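Local atomic coordinates of Na-translocating NADH-quinone reductase subunit C NqrC (Shewanella oneidensis, PDB entry 4XHF), a protein that is the soluble part of NqrC, a flavoprotein subunit with an FMN-binding domain that holds flavin mononucleotide. Residues E90-S101 with K111-V119; K128-F136 with Y148-K159. One frame throughout, in Å; residues are numbered along the deposited sequence.

Contact 1: E90-S101 with K111-V119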
loop_
_atom_site.group_PDB
_atom_site.type_symbol
_atom_site.label_atom_id
_atom_site.label_comp_id
_atom_site.label_asym_id
_atom_site.label_seq_id
_atom_site.Cartn_x
_atom_site.Cartn_y
_atom_site.Cartn_z
ATOM N N GLU A 90 -0.881 -13.163 -1.895
ATOM C CA GLU A 90 -1.783 -12.490 -0.968
ATOM C C GLU A 90 -3.238 -12.590 -1.413
ATOM O O GLU A 90 -4.151 -12.530 -0.587
ATOM C CB GLU A 90 -1.386 -11.020 -0.814
ATOM C CG GLU A 90 -0.060 -10.811 -0.091
ATOM C CD GLU A 90 0.162 -9.371 0.332
ATOM O OE1 GLU A 90 0.517 -8.541 -0.534
ATOM O OE2 GLU A 90 -0.019 -9.069 1.531
ATOM N N ARG A 91 -3.453 -12.737 -2.717
ATOM C CA ARG A 91 -4.801 -12.916 -3.247
ATOM C C ARG A 91 -5.364 -14.236 -2.739
ATOM O O ARG A 91 -6.518 -14.317 -2.321
ATOM C CB ARG A 91 -4.807 -12.902 -4.779
ATOM C CG ARG A 91 -4.092 -11.724 -5.424
ATOM C CD ARG A 91 -4.869 -10.424 -5.281
ATOM N NE ARG A 91 -4.151 -9.306 -5.894
ATOM C CZ ARG A 91 -4.355 -8.850 -7.129
ATOM N NH1 ARG A 91 -5.273 -9.396 -7.920
ATOM N NH2 ARG A 91 -3.635 -7.832 -7.576
ATOM N N MET A 92 -4.524 -15.265 -2.775
ATOM C CA MET A 92 -4.910 -16.609 -2.366
ATOM C C MET A 92 -5.082 -16.696 -0.855
ATOM O O MET A 92 -6.008 -17.334 -0.361
ATOM C CB MET A 92 -3.859 -17.618 -2.837
ATOM C CG MET A 92 -4.228 -19.078 -2.616
ATOM S SD MET A 92 -2.844 -20.196 -2.928
ATOM C CE MET A 92 -2.470 -19.827 -4.643
ATOM N N ALA A 93 -4.178 -16.050 -0.126
ATOM C CA ALA A 93 -4.205 -16.074 1.331
ATOM C C ALA A 93 -5.469 -15.428 1.882
ATOM O O ALA A 93 -5.948 -15.794 2.953
ATOM C CB ALA A 93 -2.979 -15.374 1.886
ATOM N N ALA A 94 -6.005 -14.466 1.141
ATOM C CA ALA A 94 -7.171 -13.712 1.585
ATOM C C ALA A 94 -8.469 -14.509 1.490
ATOM O O ALA A 94 -9.428 -14.215 2.203
ATOM C CB ALA A 94 -7.291 -12.436 0.780
ATOM N N ILE A 95 -8.502 -15.512 0.616
ATOM C CA ILE A 95 -9.728 -16.274 0.376
ATOM C C ILE A 95 -9.702 -17.672 0.988
ATOM O O ILE A 95 -10.738 -18.331 1.062
ATOM C CB ILE A 95 -10.022 -16.410 -1.136
ATOM C CG1 ILE A 95 -8.775 -16.878 -1.892
ATOM C CG2 ILE A 95 -10.528 -15.087 -1.688
ATOM C CD1 ILE A 95 -9.031 -17.236 -3.338
ATOM N N ASN A 96 -8.532 -18.131 1.422
ATOM C CA ASN A 96 -8.450 -19.429 2.081
ATOM C C ASN A 96 -9.052 -19.356 3.484
ATOM O O ASN A 96 -8.594 -18.557 4.304
ATOM C CB ASN A 96 -7.005 -19.915 2.159
ATOM C CG ASN A 96 -6.824 -21.017 3.182
ATOM O OD1 ASN A 96 -6.197 -20.818 4.219
ATOM N ND2 ASN A 96 -7.404 -22.178 2.909
ATOM N N PRO A 97 -10.086 -20.177 3.762
ATOM C CA PRO A 97 -10.770 -20.108 5.061
ATOM C C PRO A 97 -9.864 -20.325 6.270
ATOM O O PRO A 97 -10.198 -19.874 7.366
ATOM C CB PRO A 97 -11.799 -21.242 4.976
ATOM C CG PRO A 97 -12.028 -21.447 3.541
ATOM C CD PRO A 97 -10.717 -21.172 2.874
ATOM N N GLU A 98 -8.743 -21.011 6.072
ATOM C CA GLU A 98 -7.853 -21.356 7.176
ATOM C C GLU A 98 -6.744 -20.327 7.385
ATOM O O GLU A 98 -5.913 -20.479 8.282
ATOM C CB GLU A 98 -7.239 -22.736 6.935
ATOM C CG GLU A 98 -8.268 -23.834 6.703
ATOM C CD GLU A 98 -9.284 -23.934 7.829
ATOM O OE1 GLU A 98 -8.911 -23.682 8.995
ATOM O OE2 GLU A 98 -10.457 -24.257 7.546
ATOM N N THR A 99 -6.729 -19.288 6.556
ATOM C CA THR A 99 -5.747 -18.215 6.683
ATOM C C THR A 99 -6.389 -16.861 6.407
ATOM O O THR A 99 -5.720 -15.924 5.971
ATOM C CB THR A 99 -4.565 -18.409 5.717
ATOM O OG1 THR A 99 -5.044 -18.449 4.367
ATOM C CG2 THR A 99 -3.817 -19.697 6.026
ATOM N N SER A 100 -7.690 -16.767 6.664
ATOM C CA SER A 100 -8.431 -15.535 6.425
ATOM C C SER A 100 -9.613 -15.411 7.376
ATOM O O SER A 100 -9.977 -16.368 8.061
ATOM C CB SER A 100 -8.930 -15.476 4.981
ATOM O OG SER A 100 -10.025 -16.355 4.789
ATOM N N SER A 101 -10.209 -14.223 7.405
ATOM C CA SER A 101 -11.380 -13.958 8.231
ATOM C C SER A 101 -12.216 -12.844 7.608
ATOM O O SER A 101 -11.773 -12.173 6.676
ATOM C CB SER A 101 -10.967 -13.575 9.654
ATOM O OG SER A 101 -10.398 -12.278 9.693
ATOM N N LYS A 111 -14.737 -8.070 1.753
ATOM C CA LYS A 111 -15.476 -9.280 2.130
ATOM C C LYS A 111 -14.676 -10.239 3.012
ATOM O O LYS A 111 -15.194 -10.744 4.007
ATOM C CB LYS A 111 -15.954 -10.021 0.877
ATOM C CG LYS A 111 -16.969 -9.247 0.046
ATOM C CD LYS A 111 -18.352 -9.240 0.687
ATOM C CE LYS A 111 -18.991 -10.626 0.683
ATOM N NZ LYS A 111 -20.409 -10.598 1.131
ATOM N N THR A 112 -13.425 -10.496 2.649
ATOM C CA THR A 112 -12.570 -11.376 3.431
ATOM C C THR A 112 -11.169 -10.780 3.516
ATOM O O THR A 112 -10.729 -10.085 2.600
ATOM C CB THR A 112 -12.517 -12.797 2.824
ATOM O OG1 THR A 112 -11.703 -13.649 3.641
ATOM C CG2 THR A 112 -11.959 -12.768 1.408
ATOM N N ARG A 113 -10.485 -11.037 4.627
ATOM C CA ARG A 113 -9.148 -10.500 4.854
ATOM C C ARG A 113 -8.178 -11.599 5.272
ATOM O O ARG A 113 -8.484 -12.405 6.146
ATOM C CB ARG A 113 -9.189 -9.411 5.927
ATOM C CG ARG A 113 -7.932 -8.560 6.000
ATOM C CD ARG A 113 -7.673 -8.066 7.413
ATOM N NE ARG A 113 -7.326 -9.163 8.312
ATOM C CZ ARG A 113 -7.145 -9.035 9.623
ATOM N NH1 ARG A 113 -7.278 -7.852 10.209
ATOM N NH2 ARG A 113 -6.831 -10.097 10.352
ATOM N N ALA A 114 -7.005 -11.621 4.648
ATOM C CA ALA A 114 -5.956 -12.556 5.030
ATOM C C ALA A 114 -5.512 -12.286 6.460
ATOM O O ALA A 114 -5.631 -11.166 6.953
ATOM C CB ALA A 114 -4.775 -12.451 4.081
ATOM N N ASN A 115 -5.001 -13.314 7.128
ATOM C CA ASN A 115 -4.496 -13.156 8.485
ATOM C C ASN A 115 -3.136 -12.472 8.483
ATOM O O ASN A 115 -2.823 -11.694 9.385
ATOM C CB ASN A 115 -4.399 -14.511 9.186
ATOM C CG ASN A 115 -5.758 -15.134 9.440
ATOM O OD1 ASN A 115 -6.769 -14.437 9.521
ATOM N ND2 ASN A 115 -5.787 -16.454 9.573
ATOM N N ASP A 116 -2.340 -12.766 7.457
ATOM C CA ASP A 116 -0.998 -12.204 7.320
ATOM C C ASP A 116 -0.896 -11.288 6.108
ATOM O O ASP A 116 -1.528 -11.528 5.080
ATOM C CB ASP A 116 0.048 -13.317 7.197
ATOM C CG ASP A 116 0.071 -14.241 8.400
ATOM O OD1 ASP A 116 -0.425 -13.840 9.473
ATOM O OD2 ASP A 116 0.591 -15.368 8.269
ATOM N N ALA A 117 -0.086 -10.242 6.240
ATOM C CA ALA A 117 0.195 -9.329 5.140
ATOM C C ALA A 117 1.698 -9.244 4.901
ATOM O O ALA A 117 2.489 -9.331 5.841
ATOM C CB ALA A 117 -0.375 -7.955 5.434
ATOM N N ARG A 118 2.085 -9.089 3.640
ATOM C CA ARG A 118 3.485 -8.890 3.292
ATOM C C ARG A 118 3.800 -7.406 3.282
ATOM O O ARG A 118 3.149 -6.639 2.579
ATOM C CB ARG A 118 3.805 -9.507 1.932
ATOM C CG ARG A 118 5.215 -9.215 1.439
ATOM C CD ARG A 118 5.462 -9.872 0.097
ATOM N NE ARG A 118 4.471 -9.463 -0.892
ATOM C CZ ARG A 118 4.255 -10.090 -2.044
ATOM N NH1 ARG A 118 4.961 -11.166 -2.361
ATOM N NH2 ARG A 118 3.328 -9.641 -2.878
ATOM N N VAL A 119 4.799 -7.013 4.064
ATOM C CA VAL A 119 5.209 -5.618 4.152
ATOM C C VAL A 119 6.701 -5.509 3.871
ATOM O O VAL A 119 7.413 -6.512 3.871
ATOM C CB VAL A 119 4.889 -5.015 5.538
ATOM C CG1 VAL A 119 3.397 -5.058 5.800
ATOM C CG2 VAL A 119 5.637 -5.752 6.639
HETATM O O HOH W 1 2.772 -7.129 -0.307
HETATM O O HOH W 2 -1.817 -11.325 2.357
HETATM O O HOH W 3 -2.883 -15.212 5.621
#
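The carboxylate of E90 and the guanidinium of R118 are turned 63° against each other, so this pair is no flat, two-pronged salt bridge; OE1 of E90 lies 3.8 Å from NH2 of R118, a long ionic contact. A second flat group, the N115 amide, lies over one face of the T99-S100 peptide, nearly parallel to it, with N115 ND2 3.2 Å from T99 C. Both belong to the beta hairpin of strands 100-101 and 113-123, with helix 90-95 laid over it. Water 1 does the closer work at R118: it sits in plane at the guanidinium edge, accepts from R118 NE and donates to both E90 OE1 and R118 O. The other carboxylate oxygen takes the backbone. R118 N points almost straight at E90 OE2 (3.0 Å, 177°), arriving from above the carboxylate plane, while water 2 joins the same oxygen to D116 O. Holding both oxygens in this way should fix the rotation of the carboxylate and favour its charged form.

S101 and R113 exchange two backbone hydrogen bonds, and next to them S100 faces A114 as a non-hydrogen-bonded pair. The backbones come nearest at A94 and A114, whose CA atoms are 3.8 Å apart; A114 CB also meets the methyl of A93. Small side chains on both sides permit this approach. Farther along, N115 N bonds T99 O. Only the side chain of R113 turns off: its NE bonds A114 O within the strand, and beyond it the guanidinium takes D75 in a salt bridge and the carbonyl of E238.

The OG1 of T112 swings anti to its own N (chi1 -178°), which brings the hydroxyl to the A94 carbonyl. There it donates to A94 O over 2.8 Å, nearly in line with the carbonyl bond.

Contact 2: K128-F136 with Y148-K159; sequences KLSSVVVPF and YVAVEPDFNTIK
V149 lays its CG2 methyl over one face of the F136 ring, 3.5 Å from CD1, while the backbone of Y148 meets the ring at its edge. Placing CG between N and the carbonyl carbon (chi1 79°) folds the F136 side chain back across the neighbouring strand; M231 and W234 of helix 221-234 also pack on this ring. V132, V134, V149 and V151 share that sheet face. The other face carries V133, P135, Y148 and A150: CG2 of V133 touches CB of A150 at 3.8 Å, its CG1 meets CB of Y148, and the tyrosine ring leans obliquely against P135. Helix 29-48 covers V133 and A150 here.

These are the two faces of one antiparallel beta hairpin. V132 pairs with V151 and V134 with V149, each through two backbone hydrogen bonds; V149 N to V134 O is 2.9 Å. The short segments 129-136 and 148-151 run antiparallel, 155° between their directions.

Past V151 the chain makes a type I turn from E152 to F155. One face of the F155 ring takes the carbonyl oxygen of P153, 3.4 Å above its centre, and the ring edge meets V132 CG2. P153 itself lies against the backbone carbonyls of L129 and S130, with its CG 3.4 Å from L129 O. Within this loop D154 OD1 accepts from N156 N, an Asx turn.

At the polar rim, S130 and S131 form a classic bulge opposite V122. Water 4, 2.6 Å from S130 OG, also meets S131 OG and accepts from K159 NZ. The lysine thus reaches the serines through water, and the chemistry implies a centre set by valine packing and backbone bonds, with solvent-mediated polar links at its end.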
loop_
_atom_site.group_PDB
_atom_site.type_symbol
_atom_site.label_atom_id
_atom_site.label_comp_id
_atom_site.label_asym_id
_atom_site.label_seq_id
_atom_site.Cartn_x
_atom_site.Cartn_y
_atom_site.Cartn_z
ATOM N N LYS A 128 19.593 3.604 7.797
ATOM C CA LYS A 128 18.490 4.065 8.632
ATOM C C LYS A 128 17.159 3.798 7.933
ATOM O O LYS A 128 17.066 3.909 6.710
ATOM C CB LYS A 128 18.652 5.557 8.942
ATOM C CG LYS A 128 17.441 6.231 9.578
ATOM C CD LYS A 128 17.130 5.673 10.955
ATOM C CE LYS A 128 15.940 6.384 11.586
ATOM N NZ LYS A 128 14.679 6.198 10.814
ATOM N N LEU A 129 16.139 3.444 8.710
ATOM C CA LEU A 129 14.807 3.194 8.167
ATOM C C LEU A 129 14.294 4.411 7.401
ATOM O O LEU A 129 14.193 5.508 7.953
ATOM C CB LEU A 129 13.827 2.828 9.285
ATOM C CG LEU A 129 12.405 2.473 8.840
ATOM C CD1 LEU A 129 12.382 1.162 8.063
ATOM C CD2 LEU A 129 11.465 2.402 10.031
ATOM N N SER A 130 13.967 4.201 6.130
ATOM C CA SER A 130 13.522 5.275 5.248
ATOM C C SER A 130 12.000 5.306 5.170
ATOM O O SER A 130 11.386 6.369 5.236
ATOM C CB SER A 130 14.129 5.094 3.854
ATOM O OG SER A 130 13.902 6.227 3.035
ATOM N N SER A 131 11.397 4.132 5.038
ATOM C CA SER A 131 9.948 4.023 4.987
ATOM C C SER A 131 9.525 2.574 5.160
ATOM O O SER A 131 10.351 1.663 5.110
ATOM C CB SER A 131 9.404 4.575 3.663
ATOM O OG SER A 131 9.801 3.772 2.566
ATOM N N VAL A 132 8.231 2.375 5.381
ATOM C CA VAL A 132 7.644 1.046 5.379
ATOM C C VAL A 132 6.560 1.019 4.312
ATOM O O VAL A 132 5.619 1.812 4.350
ATOM C CB VAL A 132 7.056 0.664 6.753
ATOM C CG1 VAL A 132 6.535 -0.770 6.733
ATOM C CG2 VAL A 132 8.104 0.826 7.847
ATOM N N VAL A 133 6.717 0.125 3.342
ATOM C CA VAL A 133 5.759 -0.008 2.255
ATOM C C VAL A 133 4.792 -1.142 2.569
ATOM O O VAL A 133 5.214 -2.271 2.832
ATOM C CB VAL A 133 6.460 -0.275 0.911
ATOM C CG1 VAL A 133 5.461 -0.207 -0.234
ATOM C CG2 VAL A 133 7.592 0.726 0.692
ATOM N N VAL A 134 3.499 -0.831 2.544
ATOM C CA VAL A 134 2.462 -1.817 2.835
ATOM C C VAL A 134 1.460 -1.909 1.688
ATOM O O VAL A 134 1.178 -0.912 1.025
ATOM C CB VAL A 134 1.706 -1.480 4.139
ATOM C CG1 VAL A 134 2.668 -1.416 5.306
ATOM C CG2 VAL A 134 0.943 -0.165 4.007
ATOM N N PRO A 135 0.919 -3.111 1.450
ATOM C CA PRO A 135 -0.117 -3.281 0.431
ATOM C C PRO A 135 -1.477 -2.799 0.915
ATOM O O PRO A 135 -1.815 -2.976 2.086
ATOM C CB PRO A 135 -0.129 -4.791 0.197
ATOM C CG PRO A 135 0.283 -5.361 1.508
ATOM C CD PRO A 135 1.291 -4.396 2.064
ATOM N N PHE A 136 -2.245 -2.191 0.021
ATOM C CA PHE A 136 -3.616 -1.826 0.327
ATOM C C PHE A 136 -4.462 -2.090 -0.902
ATOM O O PHE A 136 -3.971 -2.037 -2.030
ATOM C CB PHE A 136 -3.719 -0.360 0.751
ATOM C CG PHE A 136 -3.686 0.603 -0.391
ATOM C CD1 PHE A 136 -2.525 0.795 -1.116
ATOM C CD2 PHE A 136 -4.815 1.317 -0.741
ATOM C CE1 PHE A 136 -2.488 1.683 -2.166
ATOM C CE2 PHE A 136 -4.787 2.206 -1.793
ATOM C CZ PHE A 136 -3.620 2.389 -2.506
ATOM N N TYR A 148 0.226 0.036 -3.352
ATOM C CA TYR A 148 1.115 0.089 -2.196
ATOM C C TYR A 148 1.233 1.524 -1.693
ATOM O O TYR A 148 1.210 2.468 -2.486
ATOM C CB TYR A 148 2.505 -0.460 -2.547
ATOM C CG TYR A 148 2.520 -1.929 -2.911
ATOM C CD1 TYR A 148 2.690 -2.907 -1.939
ATOM C CD2 TYR A 148 2.367 -2.338 -4.229
ATOM C CE1 TYR A 148 2.703 -4.250 -2.271
ATOM C CE2 TYR A 148 2.380 -3.677 -4.570
ATOM C CZ TYR A 148 2.548 -4.629 -3.587
ATOM O OH TYR A 148 2.561 -5.963 -3.919
ATOM N N VAL A 149 1.342 1.674 -0.375
ATOM C CA VAL A 149 1.608 2.967 0.251
ATOM C C VAL A 149 2.878 2.902 1.089
ATOM O O VAL A 149 3.003 2.060 1.980
ATOM C CB VAL A 149 0.447 3.419 1.155
ATOM C CG1 VAL A 149 0.745 4.778 1.780
ATOM C CG2 VAL A 149 -0.841 3.476 0.369
ATOM N N ALA A 150 3.814 3.797 0.792
ATOM C CA ALA A 150 5.030 3.941 1.579
ATOM C C ALA A 150 4.827 5.046 2.604
ATOM O O ALA A 150 4.456 6.162 2.247
ATOM C CB ALA A 150 6.214 4.255 0.684
ATOM N N VAL A 151 5.059 4.727 3.873
ATOM C CA VAL A 151 4.901 5.698 4.948
ATOM C C VAL A 151 6.243 5.928 5.636
ATOM O O VAL A 151 7.044 5.005 5.768
ATOM C CB VAL A 151 3.846 5.235 5.983
ATOM C CG1 VAL A 151 2.474 5.152 5.338
ATOM C CG2 VAL A 151 4.222 3.892 6.592
ATOM N N GLU A 152 6.485 7.164 6.056
ATOM C CA GLU A 152 7.713 7.506 6.764
ATOM C C GLU A 152 7.696 6.883 8.162
ATOM O O GLU A 152 6.644 6.444 8.629
ATOM C CB GLU A 152 7.876 9.027 6.849
ATOM C CG GLU A 152 7.954 9.722 5.493
ATOM C CD GLU A 152 8.330 11.190 5.602
ATOM O OE1 GLU A 152 8.419 11.702 6.736
ATOM O OE2 GLU A 152 8.543 11.830 4.551
ATOM N N PRO A 153 8.861 6.835 8.833
ATOM C CA PRO A 153 8.980 6.203 10.154
ATOM C C PRO A 153 8.092 6.806 11.245
ATOM O O PRO A 153 8.014 6.222 12.325
ATOM C CB PRO A 153 10.460 6.405 10.499
ATOM C CG PRO A 153 11.137 6.501 9.191
ATOM C CD PRO A 153 10.178 7.259 8.326
ATOM N N ASP A 154 7.450 7.944 10.987
ATOM C CA ASP A 154 6.445 8.458 11.916
ATOM C C ASP A 154 5.128 7.709 11.705
ATOM O O ASP A 154 4.191 7.840 12.493
ATOM C CB ASP A 154 6.245 9.975 11.753
ATOM C CG ASP A 154 5.744 10.376 10.369
ATOM O OD1 ASP A 154 5.363 9.496 9.567
ATOM O OD2 ASP A 154 5.722 11.594 10.086
ATOM N N PHE A 155 5.080 6.929 10.626
ATOM C CA PHE A 155 3.924 6.099 10.295
ATOM C C PHE A 155 2.678 6.959 10.113
ATOM O O PHE A 155 1.575 6.584 10.516
ATOM C CB PHE A 155 3.712 5.036 11.374
ATOM C CG PHE A 155 4.912 4.160 11.593
ATOM C CD1 PHE A 155 5.555 3.566 10.520
ATOM C CD2 PHE A 155 5.413 3.952 12.865
ATOM C CE1 PHE A 155 6.664 2.767 10.714
ATOM C CE2 PHE A 155 6.523 3.155 13.065
ATOM C CZ PHE A 155 7.150 2.563 11.988
ATOM N N ASN A 156 2.877 8.114 9.489
ATOM C CA ASN A 156 1.804 9.064 9.233
ATOM C C ASN A 156 2.015 9.753 7.888
ATOM O O ASN A 156 1.120 9.780 7.044
ATOM C CB ASN A 156 1.731 10.098 10.358
ATOM C CG ASN A 156 0.501 10.977 10.269
ATOM O OD1 ASN A 156 -0.457 10.657 9.567
ATOM N ND2 ASN A 156 0.518 12.089 10.993
ATOM N N THR A 157 3.214 10.293 7.691
ATOM C CA THR A 157 3.550 10.989 6.453
ATOM C C THR A 157 3.748 9.994 5.312
ATOM O O THR A 157 4.527 9.046 5.425
ATOM C CB THR A 157 4.825 11.844 6.620
ATOM O OG1 THR A 157 4.655 12.750 7.717
ATOM C CG2 THR A 157 5.121 12.641 5.356
ATOM N N ILE A 158 3.034 10.217 4.214
ATOM C CA ILE A 158 3.118 9.348 3.050
ATOM C C ILE A 158 4.371 9.649 2.225
ATOM O O ILE A 158 4.620 10.797 1.855
ATOM C CB ILE A 158 1.868 9.497 2.166
ATOM C CG1 ILE A 158 0.615 9.132 2.968
ATOM C CG2 ILE A 158 1.977 8.618 0.923
ATOM C CD1 ILE A 158 -0.683 9.479 2.279
ATOM N N LYS A 159 5.148 8.606 1.940
ATOM C CA LYS A 159 6.369 8.728 1.144
ATOM C C LYS A 159 6.091 8.445 -0.331
ATOM O O LYS A 159 6.894 8.781 -1.200
ATOM C CB LYS A 159 7.443 7.769 1.669
ATOM C CG LYS A 159 8.854 8.038 1.151
ATOM C CD LYS A 159 9.486 9.240 1.839
ATOM C CE LYS A 159 10.924 9.450 1.394
ATOM N NZ LYS A 159 11.782 8.285 1.737
HETATM O O HOH W 4 11.892 5.292 1.584
#

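Contact 1 (90-101 with 111-119) is complete along the chain before contact 2 (128-136 with 148-159) begins, and their centres lie 22 Å apart. Both belong to the same antiparallel sheet, in which strand 113-123 of the first is the direct neighbour of strand 129-139 of the second. They meet across that seam: R118 O packs 3.0 Å from P135 CD, and V119 CG1 lies 3.7 Å from V134 CG1. Contact 1 is the more peripheral, 15 Å from the chain centre against 9 Å for contact 2. Successive antiparallel pairings thus carry the sheet from the helix 90-95 region into the buried hairpin that helix 221-234 packs against.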